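Triosephosphate isomerase (Toxoplasma gondii, PDB 5UPR) probably catalyses the interconversion of D-glyceraldehyde 3-phosphate and dihydroxyacetone phosphate in glycolysis and gluconeogenesis, working as a homodimer of TIM barrels. Local coordinates at residues A[176-181]-A[200-205]; A[204-207]-A[213-216]; A[148-153]-A[196-201]; A[133-138]-A[242-247]; A[119-124]-A[158-163]. All blocks are in the same frame, centred on the assembly; numbering follows the deposited sequence.

Interaction 1: A[176-181]-A[200-205]; sequences IAYEPV and RDIRNW
The phenol oxygen OH of Y178 is held by two groups, OE1 of E140 and NH2 of R145, and this double grip anchors the far end of a side chain whose root packs on I202 of helix 192-209. The contact across the two segments is purely apolar. I202 points at strand 174-178 and forks: CD1 comes 3.8 Å from Y178 CB and stands obliquely to the ring, while CG2 lies 3.9 Å from CD1 of I176. CG1 of I202 sits beside the backbone N (chi1 -70°) and CD1 extends beyond it (chi2 161°), which spreads the two branches over alternate residues of the strand. The two isoleucines lie alongside each other, running opposite ways. P180 CD covers part of one face of the Y178 ring, 3.7 Å above its plane and nearer the ring's margin than its centre. A177, between the two strand residues in touch, points away from the helix. L158 of helix 150-164 packs on I176, and I138 of the neighbouring strand packs on I202. The CA atoms of Y178 and I202 stay 8.6 Å apart, a gap spanned by the I202 side chain and the Y178 CB. Such a layer, between a parallel inner strand and the helix outside it, is characteristic of the TIM barrel; here the strand ends at Y178, the first residue of the Tyr-Glu-Pro-Val sequence of the isomerase family.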
# COMPACT_ATOMS: atom_id res chain seq x y z
N ILE A 176 11.26 -12.20 13.91
CA ILE A 176 11.75 -12.67 12.61
C ILE A 176 10.82 -13.81 12.14
O ILE A 176 10.55 -14.77 12.90
CB ILE A 176 13.18 -13.21 12.74
CG1 ILE A 176 14.11 -12.04 13.08
CG2 ILE A 176 13.64 -13.89 11.39
CD1 ILE A 176 15.57 -12.40 13.21
N ALA A 177 10.31 -13.69 10.91
CA ALA A 177 9.50 -14.75 10.32
C ALA A 177 10.33 -15.45 9.25
O ALA A 177 10.73 -14.83 8.28
CB ALA A 177 8.23 -14.21 9.70
N TYR A 178 10.63 -16.72 9.50
CA TYR A 178 11.40 -17.52 8.57
C TYR A 178 10.37 -18.21 7.71
O TYR A 178 9.65 -19.10 8.22
CB TYR A 178 12.31 -18.52 9.27
CG TYR A 178 12.88 -19.52 8.29
CD1 TYR A 178 13.60 -19.10 7.21
CD2 TYR A 178 12.64 -20.88 8.43
CE1 TYR A 178 14.04 -20.00 6.24
CE2 TYR A 178 13.08 -21.79 7.47
CZ TYR A 178 13.79 -21.34 6.37
OH TYR A 178 14.25 -22.19 5.40
N GLU A 179 10.28 -17.81 6.42
CA GLU A 179 9.38 -18.45 5.48
C GLU A 179 10.16 -18.89 4.26
O GLU A 179 10.43 -18.06 3.43
CB GLU A 179 8.19 -17.57 5.02
CG GLU A 179 7.42 -16.91 6.13
CD GLU A 179 6.07 -16.31 5.58
OE1 GLU A 179 5.02 -16.92 5.83
OE2 GLU A 179 6.02 -15.22 4.90
N PRO A 180 10.56 -20.16 4.18
CA PRO A 180 11.20 -20.56 2.96
C PRO A 180 10.28 -20.32 1.77
O PRO A 180 9.07 -20.63 1.80
CB PRO A 180 11.51 -22.07 3.14
CG PRO A 180 10.79 -22.53 4.39
CD PRO A 180 10.24 -21.30 5.09
N VAL A 181 10.85 -19.76 0.69
CA VAL A 181 10.02 -19.37 -0.43
C VAL A 181 9.30 -20.58 -1.02
O VAL A 181 8.14 -20.48 -1.42
CB VAL A 181 10.78 -18.55 -1.49
CG1 VAL A 181 9.80 -18.04 -2.60
CG2 VAL A 181 11.40 -17.34 -0.84
N ARG A 200 17.53 -22.19 14.59
CA ARG A 200 18.72 -22.13 15.43
C ARG A 200 19.89 -21.40 14.72
O ARG A 200 20.60 -20.68 15.36
CB ARG A 200 19.11 -23.53 15.91
CG ARG A 200 20.30 -23.59 16.89
CD ARG A 200 20.11 -22.64 18.03
NE ARG A 200 20.43 -23.29 19.29
CZ ARG A 200 19.80 -23.05 20.45
NH1 ARG A 200 18.83 -22.10 20.58
NH2 ARG A 200 20.16 -23.74 21.55
N ASP A 201 20.07 -21.59 13.40
CA ASP A 201 21.01 -20.83 12.63
C ASP A 201 20.69 -19.33 12.66
O ASP A 201 21.59 -18.53 12.74
CB ASP A 201 21.01 -21.25 11.15
CG ASP A 201 21.64 -22.61 10.88
OD1 ASP A 201 22.41 -23.11 11.74
OD2 ASP A 201 21.41 -23.09 9.75
N ILE A 202 19.43 -18.97 12.55
CA ILE A 202 19.00 -17.60 12.62
C ILE A 202 19.32 -17.02 14.00
O ILE A 202 19.85 -15.90 14.10
CB ILE A 202 17.49 -17.46 12.28
CG1 ILE A 202 17.26 -17.74 10.81
CG2 ILE A 202 16.97 -16.06 12.72
CD1 ILE A 202 15.84 -18.06 10.54
N ARG A 203 19.07 -17.79 15.04
CA ARG A 203 19.37 -17.33 16.43
C ARG A 203 20.89 -17.22 16.66
O ARG A 203 21.31 -16.29 17.30
CB ARG A 203 18.68 -18.21 17.47
CG ARG A 203 18.54 -17.56 18.84
CD ARG A 203 17.78 -18.42 19.86
NE ARG A 203 16.44 -18.80 19.35
CZ ARG A 203 15.38 -18.00 19.27
NH1 ARG A 203 15.42 -16.75 19.67
NH2 ARG A 203 14.25 -18.47 18.75
N ASN A 204 21.68 -18.09 16.06
CA ASN A 204 23.15 -18.01 16.16
C ASN A 204 23.60 -16.78 15.40
O ASN A 204 24.55 -16.14 15.83
CB ASN A 204 23.90 -19.24 15.62
CG ASN A 204 23.68 -20.51 16.42
OD1 ASN A 204 23.29 -20.48 17.59
ND2 ASN A 204 23.91 -21.67 15.77
N TRP A 205 22.93 -16.42 14.29
CA TRP A 205 23.27 -15.20 13.59
C TRP A 205 23.04 -13.99 14.50
O TRP A 205 23.91 -13.11 14.58
CB TRP A 205 22.50 -15.03 12.24
CG TRP A 205 22.92 -13.78 11.51
CD1 TRP A 205 23.94 -13.65 10.59
CD2 TRP A 205 22.39 -12.46 11.71
NE1 TRP A 205 24.07 -12.33 10.23
CE2 TRP A 205 23.11 -11.58 10.86
CE3 TRP A 205 21.35 -11.94 12.51
CZ2 TRP A 205 22.89 -10.21 10.88
CZ3 TRP A 205 21.12 -10.54 12.48
CH2 TRP A 205 21.85 -9.73 11.64

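Interaction 2: A[204-207]-A[213-216]; sequences NWLA and KVAE
Helix 192-209 and the short helix 212-217 come together across a tight turn, with CA of L206 only 4.9 Å from CA of A215. A215 is the small residue that permits this approach. Its CB lies 3.6 Å from the backbone N of A207 and 3.7 Å from CB of A207, so the methyl rests on the helix backbone. L206 points at the short helix and leans its CB on the A215 backbone, 3.8 Å from A215 CA. Its CG is turned back beside the backbone N (chi1 -66°), and CD1 stays near the same A215 carbon while CD2 goes on to V214. There CD2 of L206 meets CG1 of V214 at 4.2 Å, the two side chains lying roughly perpendicular. The same CD2 lies in plane at the edge of the W205 ring. W171 touches both L206 and V214, carrying the apolar patch beyond the two helices. The carbonyl O of A215 is taken up by NH1 of R203, and E216 O by R8. Segments 204-207 and 213-216 thus meet by close apolar packing, and the bond from R203 to A215 O adds a polar tie between the same two helices.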
# COMPACT_ATOMS: atom_id res chain seq x y z
N ASN A 204 21.68 -18.09 16.06
CA ASN A 204 23.15 -18.01 16.16
C ASN A 204 23.60 -16.78 15.40
O ASN A 204 24.55 -16.14 15.83
CB ASN A 204 23.90 -19.24 15.62
CG ASN A 204 23.68 -20.51 16.42
OD1 ASN A 204 23.29 -20.48 17.59
ND2 ASN A 204 23.91 -21.67 15.77
N TRP A 205 22.93 -16.42 14.29
CA TRP A 205 23.27 -15.20 13.59
C TRP A 205 23.04 -13.99 14.50
O TRP A 205 23.91 -13.11 14.58
CB TRP A 205 22.50 -15.03 12.24
CG TRP A 205 22.92 -13.78 11.51
CD1 TRP A 205 23.94 -13.65 10.59
CD2 TRP A 205 22.39 -12.46 11.71
NE1 TRP A 205 24.07 -12.33 10.23
CE2 TRP A 205 23.11 -11.58 10.86
CE3 TRP A 205 21.35 -11.94 12.51
CZ2 TRP A 205 22.89 -10.21 10.88
CZ3 TRP A 205 21.12 -10.54 12.48
CH2 TRP A 205 21.85 -9.73 11.64
N LEU A 206 21.85 -13.91 15.18
CA LEU A 206 21.56 -12.80 16.08
C LEU A 206 22.66 -12.67 17.14
O LEU A 206 23.09 -11.57 17.46
CB LEU A 206 20.21 -12.93 16.73
CG LEU A 206 18.99 -12.83 15.82
CD1 LEU A 206 17.73 -13.34 16.53
CD2 LEU A 206 18.83 -11.41 15.38
N ALA A 207 23.08 -13.79 17.70
CA ALA A 207 24.05 -13.80 18.78
C ALA A 207 25.41 -13.25 18.37
O ALA A 207 26.02 -12.60 19.14
CB ALA A 207 24.22 -15.23 19.39
N LYS A 213 21.98 -11.25 24.05
CA LYS A 213 20.69 -10.85 24.63
C LYS A 213 19.59 -10.77 23.56
O LYS A 213 18.47 -11.23 23.78
CB LYS A 213 20.84 -9.48 25.27
CG LYS A 213 19.55 -8.82 25.80
CD LYS A 213 19.94 -7.43 26.31
CE LYS A 213 18.96 -6.31 26.03
NZ LYS A 213 17.96 -6.17 27.09
N VAL A 214 19.90 -10.16 22.41
CA VAL A 214 18.96 -10.05 21.32
C VAL A 214 18.61 -11.46 20.83
O VAL A 214 17.43 -11.74 20.54
CB VAL A 214 19.47 -9.15 20.21
CG1 VAL A 214 18.60 -9.27 18.94
CG2 VAL A 214 19.44 -7.68 20.70
N ALA A 215 19.62 -12.34 20.76
CA ALA A 215 19.38 -13.71 20.33
C ALA A 215 18.37 -14.44 21.21
O ALA A 215 17.50 -15.11 20.71
CB ALA A 215 20.68 -14.48 20.24
N GLU A 216 18.51 -14.29 22.52
CA GLU A 216 17.62 -14.97 23.46
C GLU A 216 16.21 -14.40 23.50
O GLU A 216 15.27 -15.15 23.75
CB GLU A 216 18.21 -14.98 24.87
CG GLU A 216 19.43 -15.88 25.00
CD GLU A 216 19.23 -17.31 24.47
OE1 GLU A 216 18.79 -18.20 25.24
OE2 GLU A 216 19.57 -17.56 23.30

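Interaction 3: A[148-153]-A[196-201]; sequences GQTQKV and QETHRD
The side-chain amide of Q151 and the carboxylate of D201 are the flat groups here, and they do not stack: it is the aliphatic CG of Q151 that comes nearest the acid, 4.2 Å from D201 OD2. The amide turns instead to a water, which accepts from Q151 NE2 at 3.2 Å. That water gives a hydrogen to the backbone O of D201 at 2.8 Å, linking the helices near the surface. The CA atoms of these two residues are 6.9 Å apart. Helices 150-164 and 192-209 are two of the outer helices of the TIM barrel, with strand 174-178 coming between them in the chain, and here the first turn of one meets the middle of the other. Just before that turn, G148, with positive phi, is the C-prime residue of a Schellman motif that ends helix 142-146. Deeper in, T150 and T198 touch through their methyls, CG2 to CG2 at 4.1 Å. In both threonines OG1 lies beside the backbone N (chi1 -61° in T150 and -52° in T198), and the methyl, anti to that N, is left to meet the other helix. OG1 of T198 bonds to L194 O of its own helix and also to NH2 of R145.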
# COMPACT_ATOMS: atom_id res chain seq x y z
N GLY A 148 22.83 -25.91 -0.92
CA GLY A 148 23.48 -25.68 0.39
C GLY A 148 23.72 -24.23 0.80
O GLY A 148 24.57 -24.00 1.64
N GLN A 149 22.98 -23.26 0.25
CA GLN A 149 23.27 -21.83 0.52
C GLN A 149 22.40 -21.14 1.61
O GLN A 149 22.49 -19.92 1.82
CB GLN A 149 23.14 -21.04 -0.79
CG GLN A 149 24.22 -21.34 -1.80
CD GLN A 149 23.98 -20.54 -3.05
OE1 GLN A 149 24.38 -19.39 -3.12
NE2 GLN A 149 23.16 -21.06 -3.94
N THR A 150 21.53 -21.90 2.28
CA THR A 150 20.47 -21.28 3.15
C THR A 150 21.12 -20.36 4.20
O THR A 150 20.72 -19.21 4.34
CB THR A 150 19.65 -22.34 3.86
OG1 THR A 150 18.99 -23.16 2.88
CG2 THR A 150 18.62 -21.72 4.77
N GLN A 151 22.14 -20.84 4.90
CA GLN A 151 22.72 -20.01 5.97
C GLN A 151 23.37 -18.73 5.41
O GLN A 151 23.22 -17.68 5.99
CB GLN A 151 23.68 -20.85 6.79
CG GLN A 151 24.10 -20.30 8.11
CD GLN A 151 25.33 -19.48 7.89
OE1 GLN A 151 26.04 -19.60 6.86
NE2 GLN A 151 25.61 -18.61 8.84
N LYS A 152 24.06 -18.84 4.26
CA LYS A 152 24.65 -17.68 3.61
C LYS A 152 23.60 -16.66 3.21
O LYS A 152 23.72 -15.48 3.48
CB LYS A 152 25.45 -18.17 2.38
CG LYS A 152 26.01 -17.11 1.44
CD LYS A 152 26.39 -17.89 0.17
CE LYS A 152 27.14 -17.19 -0.91
NZ LYS A 152 26.81 -15.74 -1.22
N VAL A 153 22.52 -17.14 2.60
CA VAL A 153 21.42 -16.28 2.12
C VAL A 153 20.72 -15.58 3.28
O VAL A 153 20.49 -14.37 3.26
CB VAL A 153 20.46 -17.09 1.21
CG1 VAL A 153 19.12 -16.35 1.05
CG2 VAL A 153 21.15 -17.32 -0.12
N GLN A 196 13.50 -26.35 12.89
CA GLN A 196 14.28 -26.16 14.09
C GLN A 196 15.74 -25.85 13.78
O GLN A 196 16.29 -24.93 14.38
CB GLN A 196 14.19 -27.42 15.00
CG GLN A 196 15.22 -27.47 16.11
CD GLN A 196 15.17 -26.29 17.07
OE1 GLN A 196 14.12 -25.66 17.27
NE2 GLN A 196 16.33 -26.00 17.70
N GLU A 197 16.33 -26.60 12.84
CA GLU A 197 17.73 -26.38 12.44
C GLU A 197 17.96 -24.92 11.94
O GLU A 197 18.91 -24.22 12.33
CB GLU A 197 18.14 -27.36 11.34
CG GLU A 197 19.66 -27.37 11.14
CD GLU A 197 20.18 -28.14 9.93
OE1 GLU A 197 19.76 -27.94 8.77
OE2 GLU A 197 21.05 -28.97 10.12
N THR A 198 17.07 -24.49 11.04
CA THR A 198 17.26 -23.19 10.42
C THR A 198 16.97 -22.07 11.42
O THR A 198 17.64 -21.04 11.39
CB THR A 198 16.35 -23.00 9.20
OG1 THR A 198 16.49 -24.09 8.31
CG2 THR A 198 16.72 -21.73 8.44
N HIS A 199 15.97 -22.26 12.28
CA HIS A 199 15.68 -21.26 13.28
C HIS A 199 16.88 -21.11 14.25
O HIS A 199 17.21 -20.01 14.66
CB HIS A 199 14.46 -21.57 14.08
CG HIS A 199 13.16 -21.26 13.40
ND1 HIS A 199 12.12 -20.68 14.07
CD2 HIS A 199 12.73 -21.49 12.14
CE1 HIS A 199 11.10 -20.53 13.24
NE2 HIS A 199 11.42 -21.04 12.07
N ARG A 200 17.53 -22.19 14.59
CA ARG A 200 18.72 -22.13 15.43
C ARG A 200 19.89 -21.40 14.72
O ARG A 200 20.60 -20.68 15.36
CB ARG A 200 19.11 -23.53 15.91
CG ARG A 200 20.30 -23.59 16.89
CD ARG A 200 20.11 -22.64 18.03
NE ARG A 200 20.43 -23.29 19.29
CZ ARG A 200 19.80 -23.05 20.45
NH1 ARG A 200 18.83 -22.10 20.58
NH2 ARG A 200 20.16 -23.74 21.55
N ASP A 201 20.07 -21.59 13.40
CA ASP A 201 21.01 -20.83 12.63
C ASP A 201 20.69 -19.33 12.66
O ASP A 201 21.59 -18.53 12.74
CB ASP A 201 21.01 -21.25 11.15
CG ASP A 201 21.64 -22.61 10.88
OD1 ASP A 201 22.41 -23.11 11.74
OD2 ASP A 201 21.41 -23.09 9.75
O HOH W 1 24.18 -18.68 11.67

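Interaction 4: A[133-138]-A[242-247]; sequences SVILCI and GFLVGG. With SO4 (sulfate ion), chain E.
L244 leans in from strand 242-245 and its CD2 methyl settles against two side chains of strand 133-138. C137 is the nearer, its SG 3.8 Å from CD2 of L244; CG2 of I135 is 4.3 Å from the same methyl. One branch of the leucine thus bridges two alternate residues of the opposing strand. CG of L244 stands anti to the backbone N and beside the carbonyl carbon (chi1 -174°), and CD2 is the branch facing C137 and I135. SG of C137 is folded beside its backbone N (chi1 -57°), and I135 points at L244 directly. The backbones remain well apart, with 8.9 Å between CA of I135 and CA of L244, so side chains alone span the gap. All three residues are buried, and E179, in the loop just after strand 174-178, packs on L244. Past strand 242-245, the chain turns through two glycines beside a sulfate, probably from the crystallisation liquor. G247 N donates to O1 of the ion at 2.9 Å in a nearly straight bond (172°), and O3 lies 3.3 Å from G246 N. The backbone nitrogens of G185 and S225 also bond the sulfate. Both strands belong to the eight-stranded parallel TIM barrel and touch through its interior; a phosphate site of main-chain N-H groups beyond the C-terminal strand ends is known in this family and is consistent with the sulfate here.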
# COMPACT_ATOMS: atom_id res chain seq x y z
N SER A 133 6.43 -2.08 16.13
CA SER A 133 7.03 -3.42 16.08
C SER A 133 6.90 -4.03 14.68
O SER A 133 5.98 -3.74 13.96
CB SER A 133 6.35 -4.31 17.13
OG SER A 133 6.67 -3.85 18.41
N VAL A 134 7.85 -4.86 14.32
CA VAL A 134 8.05 -5.34 12.95
C VAL A 134 8.12 -6.86 12.92
O VAL A 134 8.91 -7.45 13.67
CB VAL A 134 9.38 -4.78 12.41
CG1 VAL A 134 9.70 -5.39 11.05
CG2 VAL A 134 9.31 -3.25 12.34
N ILE A 135 7.33 -7.48 12.07
CA ILE A 135 7.51 -8.86 11.67
C ILE A 135 8.39 -8.84 10.42
O ILE A 135 7.91 -8.50 9.32
CB ILE A 135 6.16 -9.54 11.42
CG1 ILE A 135 5.29 -9.51 12.66
CG2 ILE A 135 6.37 -10.98 10.97
CD1 ILE A 135 3.82 -9.88 12.37
N LEU A 136 9.68 -9.14 10.59
CA LEU A 136 10.63 -9.13 9.50
C LEU A 136 10.73 -10.50 8.82
O LEU A 136 11.18 -11.45 9.47
CB LEU A 136 12.02 -8.72 10.03
CG LEU A 136 13.24 -8.94 9.12
CD1 LEU A 136 13.07 -8.09 7.84
CD2 LEU A 136 14.51 -8.56 9.83
N CYS A 137 10.36 -10.56 7.55
CA CYS A 137 10.33 -11.81 6.79
C CYS A 137 11.66 -12.06 6.05
O CYS A 137 12.21 -11.17 5.42
CB CYS A 137 9.15 -11.82 5.78
SG CYS A 137 7.53 -11.59 6.53
N ILE A 138 12.16 -13.27 6.15
CA ILE A 138 13.38 -13.72 5.40
C ILE A 138 13.13 -15.13 4.92
O ILE A 138 12.22 -15.79 5.40
CB ILE A 138 14.67 -13.72 6.32
CG1 ILE A 138 14.53 -14.64 7.52
CG2 ILE A 138 15.00 -12.35 6.83
CD1 ILE A 138 15.72 -14.74 8.41
N GLY A 242 6.71 -19.79 17.25
CA GLY A 242 5.34 -19.62 16.74
C GLY A 242 5.29 -19.62 15.24
O GLY A 242 6.15 -20.19 14.59
N PHE A 243 4.30 -18.95 14.69
CA PHE A 243 3.98 -19.07 13.27
C PHE A 243 3.58 -17.77 12.60
O PHE A 243 2.95 -16.93 13.22
CB PHE A 243 2.86 -20.09 13.14
CG PHE A 243 3.22 -21.43 13.69
CD1 PHE A 243 4.16 -22.22 13.04
CD2 PHE A 243 2.67 -21.87 14.87
CE1 PHE A 243 4.58 -23.42 13.56
CE2 PHE A 243 3.06 -23.11 15.40
CZ PHE A 243 3.99 -23.91 14.71
N LEU A 244 3.94 -17.63 11.31
CA LEU A 244 3.30 -16.63 10.44
C LEU A 244 2.42 -17.40 9.47
O LEU A 244 2.91 -18.23 8.75
CB LEU A 244 4.34 -15.76 9.69
CG LEU A 244 3.78 -14.62 8.86
CD1 LEU A 244 2.85 -13.73 9.67
CD2 LEU A 244 4.90 -13.82 8.14
N VAL A 245 1.12 -17.17 9.55
CA VAL A 245 0.10 -17.97 8.90
C VAL A 245 -0.46 -17.19 7.74
O VAL A 245 -0.83 -16.05 7.90
CB VAL A 245 -1.04 -18.31 9.87
CG1 VAL A 245 -2.09 -19.23 9.22
CG2 VAL A 245 -0.51 -18.99 11.10
N GLY A 246 -0.46 -17.81 6.56
CA GLY A 246 -1.02 -17.21 5.37
C GLY A 246 -2.47 -17.63 5.15
O GLY A 246 -3.34 -17.12 5.82
N GLY A 247 -2.70 -18.52 4.19
CA GLY A 247 -4.07 -18.94 3.80
C GLY A 247 -4.94 -19.40 4.99
O GLY A 247 -6.14 -19.07 5.05
S SO4 E . 0.43 -20.49 3.17
O1 SO4 E . -0.53 -19.62 2.53
O2 SO4 E . -0.15 -21.62 3.90
O3 SO4 E . 1.04 -19.61 4.19
O4 SO4 E . 1.60 -20.92 2.36

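Interaction 5: A[119-124]-A[158-163]; sequences VVAKKV and LEAVRQ
This is a close helix-helix packing in the outer layer of the TIM barrel, joining helix 117-129 to helix 150-164 through small and branched apolar side chains. The axes of the two segments approach to 8.2 Å and run in the same general direction at a crossing angle of -45°. A121 sits at the crossing, its CA 4.4 Å from CA of V161. Its methyl presses on the other backbone, with A121 CB 3.3 Å from the carbonyl O of A160 and 3.7 Å from CA of V161, so the two backbones come close. V161 divides its branches between two partners: CG2 lies beside A121, while CG1 reaches CG1 of V124 at 4.0 Å. That branch of V161 stands anti to its backbone N (chi1 -179°), and it meets the V124 side chain nearly square-on. V119 and K122 of helix 117-129 pack on G110 of the second subunit. On the far side of helix 150-164, R162 takes E159 side-on, one nitrogen to each carboxylate oxygen. NE bonds OE1 at 3.0 Å and NH2 bonds OE2 at 2.9 Å; both oxygens are met on their syn side, somewhat out of the carboxylate plane but close to that of the guanidinium. Beneath the crossing, L136 of strand 133-138 touches V120, V124 and V161, while W205 of the neighbouring helix 192-209 packs on both members of the salt bridge.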
# COMPACT_ATOMS: atom_id res chain seq x y z
N VAL A 119 16.26 -2.09 0.54
CA VAL A 119 14.95 -1.42 0.67
C VAL A 119 14.16 -1.94 1.86
O VAL A 119 13.59 -1.12 2.65
CB VAL A 119 14.16 -1.50 -0.65
CG1 VAL A 119 12.69 -1.13 -0.45
CG2 VAL A 119 14.83 -0.64 -1.72
N VAL A 120 14.18 -3.26 2.05
CA VAL A 120 13.51 -3.83 3.23
C VAL A 120 14.14 -3.25 4.50
O VAL A 120 13.43 -2.87 5.45
CB VAL A 120 13.56 -5.39 3.23
CG1 VAL A 120 13.07 -5.93 4.57
CG2 VAL A 120 12.80 -5.98 2.04
N ALA A 121 15.48 -3.21 4.52
CA ALA A 121 16.18 -2.70 5.69
C ALA A 121 15.80 -1.24 5.99
O ALA A 121 15.61 -0.85 7.17
CB ALA A 121 17.66 -2.83 5.47
N LYS A 122 15.73 -0.41 4.93
CA LYS A 122 15.31 0.97 5.10
C LYS A 122 13.90 1.07 5.66
O LYS A 122 13.63 1.90 6.55
CB LYS A 122 15.39 1.71 3.78
CG LYS A 122 15.04 3.18 3.81
CD LYS A 122 15.36 3.85 2.47
CE LYS A 122 15.04 5.33 2.57
NZ LYS A 122 16.11 6.17 3.16
N LYS A 123 12.98 0.20 5.18
CA LYS A 123 11.63 0.19 5.76
C LYS A 123 11.68 -0.18 7.25
O LYS A 123 10.94 0.42 8.06
CB LYS A 123 10.71 -0.75 5.02
CG LYS A 123 10.37 -0.37 3.61
CD LYS A 123 9.47 -1.35 2.86
CE LYS A 123 9.02 -0.72 1.60
NZ LYS A 123 7.74 -1.22 1.09
N VAL A 124 12.50 -1.17 7.60
CA VAL A 124 12.57 -1.64 9.00
C VAL A 124 13.04 -0.49 9.92
O VAL A 124 12.42 -0.21 10.96
CB VAL A 124 13.46 -2.89 9.19
CG1 VAL A 124 13.58 -3.25 10.67
CG2 VAL A 124 12.90 -4.10 8.43
N LEU A 158 19.57 -10.70 6.69
CA LEU A 158 19.62 -10.13 8.03
C LEU A 158 20.72 -9.08 8.18
O LEU A 158 20.50 -8.07 8.83
CB LEU A 158 19.78 -11.25 9.03
CG LEU A 158 18.60 -12.13 9.23
CD1 LEU A 158 18.94 -13.46 9.90
CD2 LEU A 158 17.59 -11.39 10.07
N GLU A 159 21.89 -9.32 7.59
CA GLU A 159 23.01 -8.34 7.64
C GLU A 159 22.60 -6.97 7.01
O GLU A 159 22.98 -5.96 7.55
CB GLU A 159 24.23 -8.92 6.96
CG GLU A 159 25.42 -7.99 6.68
CD GLU A 159 26.06 -7.45 7.93
OE1 GLU A 159 25.79 -7.94 9.07
OE2 GLU A 159 26.85 -6.49 7.79
N ALA A 160 21.82 -6.96 5.91
CA ALA A 160 21.35 -5.72 5.36
C ALA A 160 20.51 -4.94 6.40
O ALA A 160 20.63 -3.75 6.54
CB ALA A 160 20.49 -5.97 4.10
N VAL A 161 19.68 -5.66 7.15
CA VAL A 161 18.89 -5.05 8.20
C VAL A 161 19.75 -4.52 9.33
O VAL A 161 19.55 -3.40 9.80
CB VAL A 161 17.77 -5.95 8.73
CG1 VAL A 161 16.96 -5.23 9.83
CG2 VAL A 161 16.82 -6.31 7.58
N ARG A 162 20.75 -5.28 9.74
CA ARG A 162 21.71 -4.82 10.77
C ARG A 162 22.47 -3.55 10.34
O ARG A 162 22.71 -2.68 11.18
CB ARG A 162 22.71 -5.91 11.14
CG ARG A 162 23.56 -5.61 12.39
CD ARG A 162 24.89 -6.26 12.45
NE ARG A 162 25.66 -5.93 11.27
CZ ARG A 162 26.28 -4.76 11.10
NH1 ARG A 162 26.22 -3.76 12.00
NH2 ARG A 162 26.93 -4.55 9.96
N GLN A 163 22.84 -3.44 9.05
CA GLN A 163 23.55 -2.22 8.57
C GLN A 163 22.69 -0.99 8.74
O GLN A 163 23.18 0.04 9.09
CB GLN A 163 24.00 -2.38 7.13
CG GLN A 163 25.15 -3.35 7.02
CD GLN A 163 25.49 -3.79 5.62
OE1 GLN A 163 24.68 -3.71 4.67
NE2 GLN A 163 26.65 -4.40 5.51

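How the interactions relate
Interactions 1, 2 and 3 all use helix 192-209: interaction 3 lies about 7 Å from interaction 1, centre to centre, and interaction 2 about 11 Å. Y178 CZ meets T198 CG2 at 3.6 Å, and I176 CD1 meets L206 CD2 at 4.0 Å. Interaction 4 is in the barrel interior, its strand 133-138 next to strand 174-178; A177 N lies 2.8 Å from L136 O, a probable hydrogen bond. W205 CH2 approaches L158 O at 3.5 Å, tying interaction 5 to interactions 1 and 2. Interaction 4 includes the sulfate, held by backbone N-H groups with those of G185 and S225, consistent with a substrate-phosphate site; interactions 2, 3 and 5 have centres 16 to 18 Å from that contact.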